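Local coordinates for periplasmic solute binding protein (Pectobacterium atrosepticum, PDB 4RY1), which probably binds a sugar in the periplasm and hands it to an ABC-type transporter for uptake into the cell, at residues N83-K86 against D87-G90; A303-M306 against N307-S311; L373-L376 against W377-S380; G401-R404 against I405-R408. All coordinates share one frame; numbering follows the deposited sequence.

Contact 1. Residues N83-K86 against D87-G90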
loop_
_atom_site.group_PDB
_atom_site.type_symbol
_atom_site.label_atom_id
_atom_site.label_comp_id
_atom_site.label_asym_id
_atom_site.label_seq_id
_atom_site.Cartn_x
_atom_site.Cartn_y
_atom_site.Cartn_z
ATOM N N ASN A 83 -13.690 -5.619 19.275
ATOM C CA ASN A 83 -13.834 -5.074 20.628
ATOM C C ASN A 83 -14.364 -6.121 21.606
ATOM O O ASN A 83 -14.122 -6.006 22.800
ATOM C CB ASN A 83 -14.718 -3.809 20.675
ATOM C CG ASN A 83 -14.151 -2.642 19.877
ATOM O OD1 ASN A 83 -14.893 -1.910 19.170
ATOM N ND2 ASN A 83 -12.872 -2.422 20.011
ATOM N N LYS A 84 -15.074 -7.133 21.099
ATOM C CA LYS A 84 -15.534 -8.262 21.932
ATOM C C LYS A 84 -14.406 -9.152 22.465
ATOM O O LYS A 84 -14.624 -9.943 23.375
ATOM C CB LYS A 84 -16.545 -9.118 21.172
ATOM C CG LYS A 84 -17.819 -8.390 20.837
ATOM C CD LYS A 84 -18.671 -9.317 19.996
ATOM C CE LYS A 84 -20.027 -8.769 19.644
ATOM N NZ LYS A 84 -20.724 -9.884 18.945
ATOM N N GLN A 85 -13.211 -9.018 21.887
ATOM C CA GLN A 85 -12.037 -9.773 22.324
ATOM C C GLN A 85 -10.911 -8.838 22.724
ATOM O O GLN A 85 -9.730 -9.151 22.559
ATOM C CB GLN A 85 -11.590 -10.728 21.226
ATOM C CG GLN A 85 -12.653 -11.749 20.859
ATOM C CD GLN A 85 -12.981 -12.781 21.937
ATOM O OE1 GLN A 85 -14.040 -13.425 21.869
ATOM N NE2 GLN A 85 -12.095 -12.973 22.897
ATOM N N LYS A 86 -11.287 -7.686 23.272
ATOM C CA LYS A 86 -10.312 -6.670 23.686
ATOM C C LYS A 86 -9.182 -7.236 24.552
ATOM O O LYS A 86 -8.010 -6.898 24.351
ATOM C CB LYS A 86 -10.999 -5.506 24.418
ATOM C CG LYS A 86 -9.995 -4.594 25.113
ATOM C CD LYS A 86 -10.487 -3.176 25.335
ATOM C CE LYS A 86 -9.400 -2.169 24.963
ATOM N NZ LYS A 86 -9.843 -1.163 23.957
ATOM N N ASP A 87 -9.527 -8.067 25.530
ATOM C CA ASP A 87 -8.520 -8.574 26.480
ATOM C C ASP A 87 -7.567 -9.596 25.860
ATOM O O ASP A 87 -6.345 -9.532 26.058
ATOM C CB ASP A 87 -9.187 -9.155 27.726
ATOM C CG ASP A 87 -9.891 -8.100 28.553
ATOM O OD1 ASP A 87 -9.420 -6.946 28.578
ATOM O OD2 ASP A 87 -10.924 -8.426 29.171
ATOM N N ILE A 88 -8.127 -10.529 25.102
ATOM C CA ILE A 88 -7.318 -11.535 24.407
ATOM C C ILE A 88 -6.384 -10.860 23.401
ATOM O O ILE A 88 -5.192 -11.187 23.330
ATOM C CB ILE A 88 -8.200 -12.595 23.708
ATOM C CG1 ILE A 88 -8.940 -13.463 24.729
ATOM C CG2 ILE A 88 -7.360 -13.467 22.765
ATOM C CD1 ILE A 88 -8.101 -14.517 25.395
ATOM N N LEU A 89 -6.915 -9.900 22.651
ATOM C CA LEU A 89 -6.105 -9.190 21.651
ATOM C C LEU A 89 -5.133 -8.158 22.242
ATOM O O LEU A 89 -4.187 -7.748 21.592
ATOM C CB LEU A 89 -7.003 -8.508 20.616
ATOM C CG LEU A 89 -7.834 -9.458 19.745
ATOM C CD1 LEU A 89 -8.901 -8.691 18.987
ATOM C CD2 LEU A 89 -6.914 -10.240 18.814
ATOM N N GLY A 90 -5.365 -7.731 23.470
ATOM C CA GLY A 90 -4.540 -6.673 24.035
ATOM C C GLY A 90 -4.635 -5.389 23.242
ATOM O O GLY A 90 -3.629 -4.787 22.899
#
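A Schellman motif closes the single-turn helix 86-89, and Gln85, in the N-cap position just before it, meets Leu89 near its far end. The chain's one clear hydrogen bond between 83-86 and 87-90 runs from Leu89 N to Gln85 O at 2.9 Å. It is nearly straight, with an N-H...O angle of 167°. Gly90, with a phi of 61°, is the C-prime residue: its N turns back to Asp87 O in a weak bond of 3.3 Å, while the N of Leu91 closes the outer link to Lys86 O. Leu89 folds over the same carbonyl that its own N grips, its CG lying 3.4 Å from Gln85 O, and its branch CD1 reaches Gln85 CB at 4.0 Å. Beyond that, Leu89 is buried against Leu82 and Leu111. Ile88 turns to helix 299-310, where it meets Lys300, Ala303 and Met304. Gln85 touches Ala303 as well. A turn about its CB-CG bond (chi2 -67°) bends the chain, bringing the amide alongside Ile88 with both side chains pointing the same way; Gln85 NE2 then rests 3.7 Å from Ile88 CG1.

Contact 2. Residues A303-M306 against N307-S311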
loop_
_atom_site.group_PDB
_atom_site.type_symbol
_atom_site.label_atom_id
_atom_site.label_comp_id
_atom_site.label_asym_id
_atom_site.label_seq_id
_atom_site.Cartn_x
_atom_site.Cartn_y
_atom_site.Cartn_z
ATOM N N ALA A 303 -8.970 -15.057 17.830
ATOM C CA ALA A 303 -8.310 -13.924 18.479
ATOM C C ALA A 303 -6.995 -14.334 19.150
ATOM O O ALA A 303 -6.019 -13.570 19.125
ATOM C CB ALA A 303 -9.226 -13.280 19.495
ATOM N N MET A 304 -6.984 -15.510 19.781
ATOM C CA MET A 304 -5.738 -16.020 20.390
ATOM C C MET A 304 -4.637 -16.178 19.331
ATOM O O MET A 304 -3.468 -15.880 19.577
ATOM C CB MET A 304 -5.964 -17.355 21.134
ATOM C CG MET A 304 -6.833 -17.251 22.379
ATOM S SD MET A 304 -7.450 -18.849 23.070
ATOM C CE MET A 304 -5.862 -19.546 23.590
ATOM N N LEU A 305 -4.990 -16.689 18.158
ATOM C CA LEU A 305 -4.002 -16.839 17.084
ATOM C C LEU A 305 -3.481 -15.473 16.628
ATOM O O LEU A 305 -2.277 -15.247 16.452
ATOM C CB LEU A 305 -4.592 -17.599 15.908
ATOM C CG LEU A 305 -3.722 -17.764 14.665
ATOM C CD1 LEU A 305 -2.365 -18.391 14.978
ATOM C CD2 LEU A 305 -4.506 -18.521 13.584
ATOM N N MET A 306 -4.391 -14.529 16.476
ATOM C CA MET A 306 -4.026 -13.170 16.073
ATOM C C MET A 306 -3.099 -12.519 17.112
ATOM O O MET A 306 -2.048 -11.953 16.761
ATOM C CB MET A 306 -5.259 -12.307 15.853
ATOM C CG MET A 306 -6.049 -12.720 14.619
ATOM S SD MET A 306 -7.766 -12.003 14.477
ATOM C CE MET A 306 -7.423 -10.257 14.741
ATOM N N ASN A 307 -3.464 -12.620 18.383
ATOM C CA ASN A 307 -2.609 -12.075 19.431
ATOM C C ASN A 307 -1.242 -12.738 19.429
ATOM O O ASN A 307 -0.222 -12.089 19.642
ATOM C CB ASN A 307 -3.255 -12.229 20.788
ATOM C CG ASN A 307 -2.378 -11.694 21.887
ATOM O OD1 ASN A 307 -2.279 -10.476 22.077
ATOM N ND2 ASN A 307 -1.731 -12.585 22.602
ATOM N N PHE A 308 -1.211 -14.043 19.211
ATOM C CA PHE A 308 0.057 -14.757 19.207
ATOM C C PHE A 308 0.985 -14.214 18.128
ATOM O O PHE A 308 2.179 -13.964 18.360
ATOM C CB PHE A 308 -0.171 -16.265 19.060
ATOM C CG PHE A 308 1.067 -17.081 19.275
ATOM C CD1 PHE A 308 1.941 -17.332 18.234
ATOM C CD2 PHE A 308 1.383 -17.546 20.540
ATOM C CE1 PHE A 308 3.086 -18.056 18.441
ATOM C CE2 PHE A 308 2.533 -18.282 20.752
ATOM C CZ PHE A 308 3.381 -18.541 19.693
ATOM N N MET A 309 0.425 -14.018 16.941
ATOM C CA MET A 309 1.187 -13.487 15.796
ATOM C C MET A 309 1.680 -12.041 15.987
ATOM O O MET A 309 2.797 -11.697 15.593
ATOM C CB MET A 309 0.345 -13.578 14.503
ATOM C CG MET A 309 0.098 -15.009 14.010
ATOM S SD MET A 309 -0.791 -15.127 12.386
ATOM C CE MET A 309 -0.211 -16.744 11.853
ATOM N N LEU A 310 0.841 -11.205 16.574
ATOM C CA LEU A 310 1.101 -9.758 16.625
ATOM C C LEU A 310 1.761 -9.257 17.907
ATOM O O LEU A 310 2.357 -8.179 17.925
ATOM C CB LEU A 310 -0.188 -8.975 16.355
ATOM C CG LEU A 310 -0.848 -9.209 14.992
ATOM C CD1 LEU A 310 -2.023 -8.240 14.808
ATOM C CD2 LEU A 310 0.118 -9.157 13.828
ATOM N N SER A 311 1.639 -10.028 18.967
ATOM C CA SER A 311 2.089 -9.591 20.296
ATOM C C SER A 311 2.945 -10.583 21.049
ATOM O O SER A 311 3.795 -10.159 21.839
ATOM C CB SER A 311 0.866 -9.181 21.132
ATOM O OG SER A 311 0.162 -8.088 20.517
#
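Segments 303-306 and 307-311, joined by four successive backbone bonds, run through the last turns of helix 299-310 and on to Ser311, the first residue past its end. Asn307 N reaches Ala303 O at 2.8 Å, Phe308 N reaches Met304 O at 2.9 Å, and Met309 N and Leu310 N reach Leu305 O and Met306 O at 3.0 Å each. The first is the straightest, 169° at the hydrogen, and the last the most bent, 146°, just before Ser311 leaves helical geometry. Side chains add little across this turn. Leu310 CG sits 3.5 Å from Met306 O, and Phe308 CB lies 3.4 Å from Met304 O. With its CG anti to the backbone N (chi1 -170°), Phe308 swings its ring out to Ala25 of helix 13-29. Leu305 and Met309 cross at a slant, CD1 of Leu305 4.1 Å from CE of Met309, but Met309 was deposited in two conformers, so this approach is doubtful. Met306 turns to Phe290 and Ile292 of strand 284-292, while Leu305 meets Phe26 of helix 13-29. The polar work here is thus done by the main chain, which leaves largely apolar side chains to seat the helix between the sheet and its neighbouring helices.

Contact 3. Residues L373-L376 against W377-S380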
loop_
_atom_site.group_PDB
_atom_site.type_symbol
_atom_site.label_atom_id
_atom_site.label_comp_id
_atom_site.label_asym_id
_atom_site.label_seq_id
_atom_site.Cartn_x
_atom_site.Cartn_y
_atom_site.Cartn_z
ATOM N N LEU A 373 -12.292 2.743 -10.010
ATOM C CA LEU A 373 -11.727 4.097 -10.100
ATOM C C LEU A 373 -10.274 4.039 -10.611
ATOM O O LEU A 373 -9.862 4.799 -11.481
ATOM C CB LEU A 373 -11.836 4.788 -8.748
ATOM C CG LEU A 373 -11.357 6.231 -8.677
ATOM C CD1 LEU A 373 -12.216 7.018 -7.689
ATOM C CD2 LEU A 373 -9.887 6.357 -8.301
ATOM N N VAL A 374 -9.483 3.155 -10.019
ATOM C CA VAL A 374 -8.081 3.030 -10.405
ATOM C C VAL A 374 -7.954 2.583 -11.866
ATOM O O VAL A 374 -7.089 3.062 -12.586
ATOM C CB VAL A 374 -7.340 2.065 -9.476
ATOM C CG1 VAL A 374 -5.963 1.704 -10.011
ATOM C CG2 VAL A 374 -7.246 2.668 -8.084
ATOM N N GLN A 375 -8.822 1.679 -12.304
ATOM C CA GLN A 375 -8.824 1.268 -13.721
ATOM C C GLN A 375 -9.261 2.372 -14.674
ATOM O O GLN A 375 -8.686 2.514 -15.749
ATOM C CB GLN A 375 -9.646 -0.003 -13.934
ATOM C CG GLN A 375 -8.908 -1.227 -13.414
ATOM C CD GLN A 375 -7.473 -1.329 -13.939
ATOM O OE1 GLN A 375 -7.254 -1.363 -15.157
ATOM N NE2 GLN A 375 -6.488 -1.350 -13.026
ATOM N N LEU A 376 -10.199 3.204 -14.235
ATOM C CA LEU A 376 -10.620 4.356 -15.025
ATOM C C LEU A 376 -9.462 5.346 -15.193
ATOM O O LEU A 376 -9.205 5.846 -16.282
ATOM C CB LEU A 376 -11.831 5.039 -14.392
ATOM C CG LEU A 376 -12.518 6.031 -15.330
ATOM C CD1 LEU A 376 -13.152 5.324 -16.517
ATOM C CD2 LEU A 376 -13.574 6.848 -14.608
ATOM N N TRP A 377 -8.775 5.632 -14.094
ATOM C CA TRP A 377 -7.538 6.425 -14.104
ATOM C C TRP A 377 -6.507 5.837 -15.068
ATOM O O TRP A 377 -5.951 6.532 -15.925
ATOM C CB TRP A 377 -6.968 6.495 -12.678
ATOM C CG TRP A 377 -5.568 6.983 -12.527
ATOM C CD1 TRP A 377 -4.475 6.222 -12.219
ATOM C CD2 TRP A 377 -5.089 8.339 -12.615
ATOM N NE1 TRP A 377 -3.361 7.003 -12.135
ATOM C CE2 TRP A 377 -3.699 8.306 -12.366
ATOM C CE3 TRP A 377 -5.693 9.570 -12.889
ATOM C CZ2 TRP A 377 -2.917 9.445 -12.345
ATOM C CZ3 TRP A 377 -4.907 10.709 -12.887
ATOM C CH2 TRP A 377 -3.534 10.644 -12.635
ATOM N N THR A 378 -6.273 4.541 -14.921
ATOM C CA THR A 378 -5.251 3.830 -15.703
ATOM C C THR A 378 -5.539 3.893 -17.203
ATOM O O THR A 378 -4.667 4.259 -18.009
ATOM C CB THR A 378 -5.134 2.376 -15.209
ATOM O OG1 THR A 378 -4.718 2.388 -13.827
ATOM C CG2 THR A 378 -4.150 1.573 -16.045
ATOM N N THR A 379 -6.783 3.593 -17.557
ATOM C CA THR A 379 -7.220 3.671 -18.956
ATOM C C THR A 379 -7.191 5.120 -19.483
ATOM O O THR A 379 -6.873 5.361 -20.660
ATOM C CB THR A 379 -8.570 2.969 -19.171
ATOM O OG1 THR A 379 -9.575 3.565 -18.353
ATOM C CG2 THR A 379 -8.454 1.496 -18.838
ATOM N N SER A 380 -7.482 6.079 -18.616
ATOM C CA SER A 380 -7.393 7.496 -19.005
ATOM C C SER A 380 -5.959 7.874 -19.337
ATOM O O SER A 380 -5.712 8.574 -20.317
ATOM C CB SER A 380 -7.903 8.416 -17.902
ATOM O OG SER A 380 -9.280 8.194 -17.664
#
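Thr378 lays its hydroxyl back over the carbonyl of Val374, one turn earlier in helix 371-385. The OG1 of Thr378 gives a hydrogen bond of 2.8 Å to Val374 O, arriving from above the carbonyl plane, 37° out of it. The backbone N of Thr378 bonds to that same Val374 O at 2.9 Å from the opposite face, so two donors grip one oxygen. Ser380 repeats the pattern: its N and its OG reach Leu376 O at 2.9 Å and 2.7 Å, again from opposite faces. In both residues the hydroxyl stands anti to the carbonyl carbon, beside the backbone N (chi1 -62° for Thr378), which turns it back toward the preceding turn. Thr379 differs, for its OG1 lies between backbone N and carbonyl carbon, 2.9 Å from Gln375 O and 3.1 Å from Leu376 O; which of them takes the proton is not settled. Trp377 keeps its backbone bond to Leu373 O and swings its indole out to Leu172, Phe206 and Phe398, with NE1 bonded to Val168 O. The amide NE2 of Gln375 bonds to Ser166 O, and Thr378 OG1 also meets the N of Val168. Hydroxyls folded onto the carbonyl four residues back are the familiar way serine and threonine satisfy themselves within a helix, here one packed against helices 169-183, 199-214 and 391-409.

Contact 4. Residues G401-R404 against I405-R408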
loop_
_atom_site.group_PDB
_atom_site.type_symbol
_atom_site.label_atom_id
_atom_site.label_comp_id
_atom_site.label_asym_id
_atom_site.label_seq_id
_atom_site.Cartn_x
_atom_site.Cartn_y
_atom_site.Cartn_z
ATOM N N GLY A 401 -17.040 9.819 -14.997
ATOM C CA GLY A 401 -17.058 8.361 -14.798
ATOM C C GLY A 401 -16.727 7.980 -13.354
ATOM O O GLY A 401 -17.331 7.064 -12.763
ATOM N N ALA A 402 -15.752 8.686 -12.794
ATOM C CA ALA A 402 -15.354 8.491 -11.393
ATOM C C ALA A 402 -16.545 8.764 -10.478
ATOM O O ALA A 402 -16.829 7.998 -9.553
ATOM C CB ALA A 402 -14.174 9.378 -11.021
ATOM N N ASN A 403 -17.275 9.837 -10.773
ATOM C CA ASN A 403 -18.437 10.187 -9.946
ATOM C C ASN A 403 -19.548 9.130 -10.026
ATOM O O ASN A 403 -20.166 8.812 -9.007
ATOM C CB ASN A 403 -18.953 11.585 -10.265
ATOM C CG ASN A 403 -18.122 12.676 -9.603
ATOM O OD1 ASN A 403 -17.392 12.418 -8.635
ATOM N ND2 ASN A 403 -18.233 13.903 -10.107
ATOM N N ARG A 404 -19.776 8.566 -11.213
ATOM C CA ARG A 404 -20.702 7.418 -11.347
ATOM C C ARG A 404 -20.251 6.237 -10.486
ATOM O O ARG A 404 -21.055 5.637 -9.806
ATOM C CB ARG A 404 -20.898 6.972 -12.808
ATOM C CG ARG A 404 -21.611 8.014 -13.680
ATOM C CD ARG A 404 -21.845 7.546 -15.111
ATOM N NE ARG A 404 -20.669 7.599 -15.989
ATOM C CZ ARG A 404 -20.195 8.696 -16.581
ATOM N NH1 ARG A 404 -20.758 9.882 -16.376
ATOM N NH2 ARG A 404 -19.131 8.611 -17.375
ATOM N N ILE A 405 -18.961 5.918 -10.528
ATOM C CA ILE A 405 -18.420 4.797 -9.739
ATOM C C ILE A 405 -18.637 5.027 -8.244
ATOM O O ILE A 405 -19.094 4.148 -7.526
ATOM C CB ILE A 405 -16.919 4.577 -10.016
ATOM C CG1 ILE A 405 -16.721 4.016 -11.421
ATOM C CG2 ILE A 405 -16.301 3.630 -8.981
ATOM C CD1 ILE A 405 -15.339 4.227 -11.992
ATOM N N LEU A 406 -18.307 6.234 -7.796
ATOM C CA LEU A 406 -18.412 6.588 -6.374
ATOM C C LEU A 406 -19.838 6.597 -5.843
ATOM O O LEU A 406 -20.075 6.266 -4.691
ATOM C CB LEU A 406 -17.690 7.907 -6.085
ATOM C CG LEU A 406 -16.164 7.875 -6.295
ATOM C CD1 LEU A 406 -15.595 9.257 -6.048
ATOM C CD2 LEU A 406 -15.417 6.880 -5.401
ATOM N N LYS A 407 -20.795 6.959 -6.681
ATOM C CA LYS A 407 -22.193 6.913 -6.241
ATOM C C LYS A 407 -22.664 5.482 -5.979
ATOM O O LYS A 407 -23.534 5.236 -5.154
ATOM C CB LYS A 407 -23.078 7.621 -7.254
ATOM C CG LYS A 407 -23.145 9.105 -6.947
ATOM C CD LYS A 407 -24.256 9.359 -5.940
ATOM C CE LYS A 407 -24.126 10.672 -5.187
ATOM N NZ LYS A 407 -25.092 10.717 -4.048
ATOM N N ARG A 408 -22.057 4.544 -6.689
ATOM C CA ARG A 408 -22.274 3.119 -6.454
ATOM C C ARG A 408 -21.519 2.610 -5.229
ATOM O O ARG A 408 -22.063 1.869 -4.409
ATOM C CB ARG A 408 -21.884 2.304 -7.693
ATOM C CG ARG A 408 -23.069 1.918 -8.559
ATOM C CD ARG A 408 -22.690 0.944 -9.659
ATOM N NE ARG A 408 -21.684 1.472 -10.581
ATOM C CZ ARG A 408 -20.414 1.070 -10.638
ATOM N NH1 ARG A 408 -19.962 0.139 -9.803
ATOM N NH2 ARG A 408 -19.584 1.621 -11.518
#
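Ile405 and Leu406 make the tight side of this turn of helix 391-409, each pressing on the carbonyl one turn before it. Ile405 N bonds to Gly401 O at 3.0 Å, and the CG1 branch of Ile405 lies 3.4 Å from that oxygen. Its CG1 stands anti to the carbonyl carbon (chi1 -70°), which lays that branch back along the helix toward Gly401. Leu406 does likewise: its N bonds to Ala402 O at 2.9 Å, and its CG closes to 3.3 Å from the same atom. Both are buried. Ile405 meets Glu372 and Leu376 of helix 371-385, and Leu406 lies against Leu373 and, with Ala402, against Ile195.

The solvent side holds Arg404, Lys407 and Arg408, and there the helix is slacker. Lys407 N still reaches Asn403 O at 3.0 Å, but the bond from Arg408 N to Arg404 O has stretched to 3.5 Å and is weak. The guanidinium of Arg404 folds back so that one face lies over CA of Gly401, which sits off-centre toward the rim of the group. The other polar ends find partners outside this turn: Arg408 NH1 in a salt bridge with Glu372, Lys407 NZ with Gln193 OE1, and Asn403 OD1 with the N of Ile195. Apolar residues on one face and charged ones on another are the mark of an amphipathic helix, here laid against helix 371-385 and the short strand 194-195.

How the contacts relate
The four contacts fall into two pairs far apart in space, contacts 1 to 4 coming in that order along the chain, consistent with the two-lobed build of periplasmic binding proteins. Contacts 1 and 2 have centres 10 Å apart and touch, Leu89 CD2 lying 3.5 Å from Ala303 O: the short helix 86-89 packs against helix 299-310, although some 200 residues separate them in sequence. Contacts 3 and 4, centres 12 Å apart, join helices 371-385 and 391-409, which follow each other in the chain; Leu376 CD2 comes 3.4 Å from Ala402 N. Between the pairs the centres lie about 37 to 40 Å apart. Contacts 1 and 2 both lie across the chain's centre from contact 3.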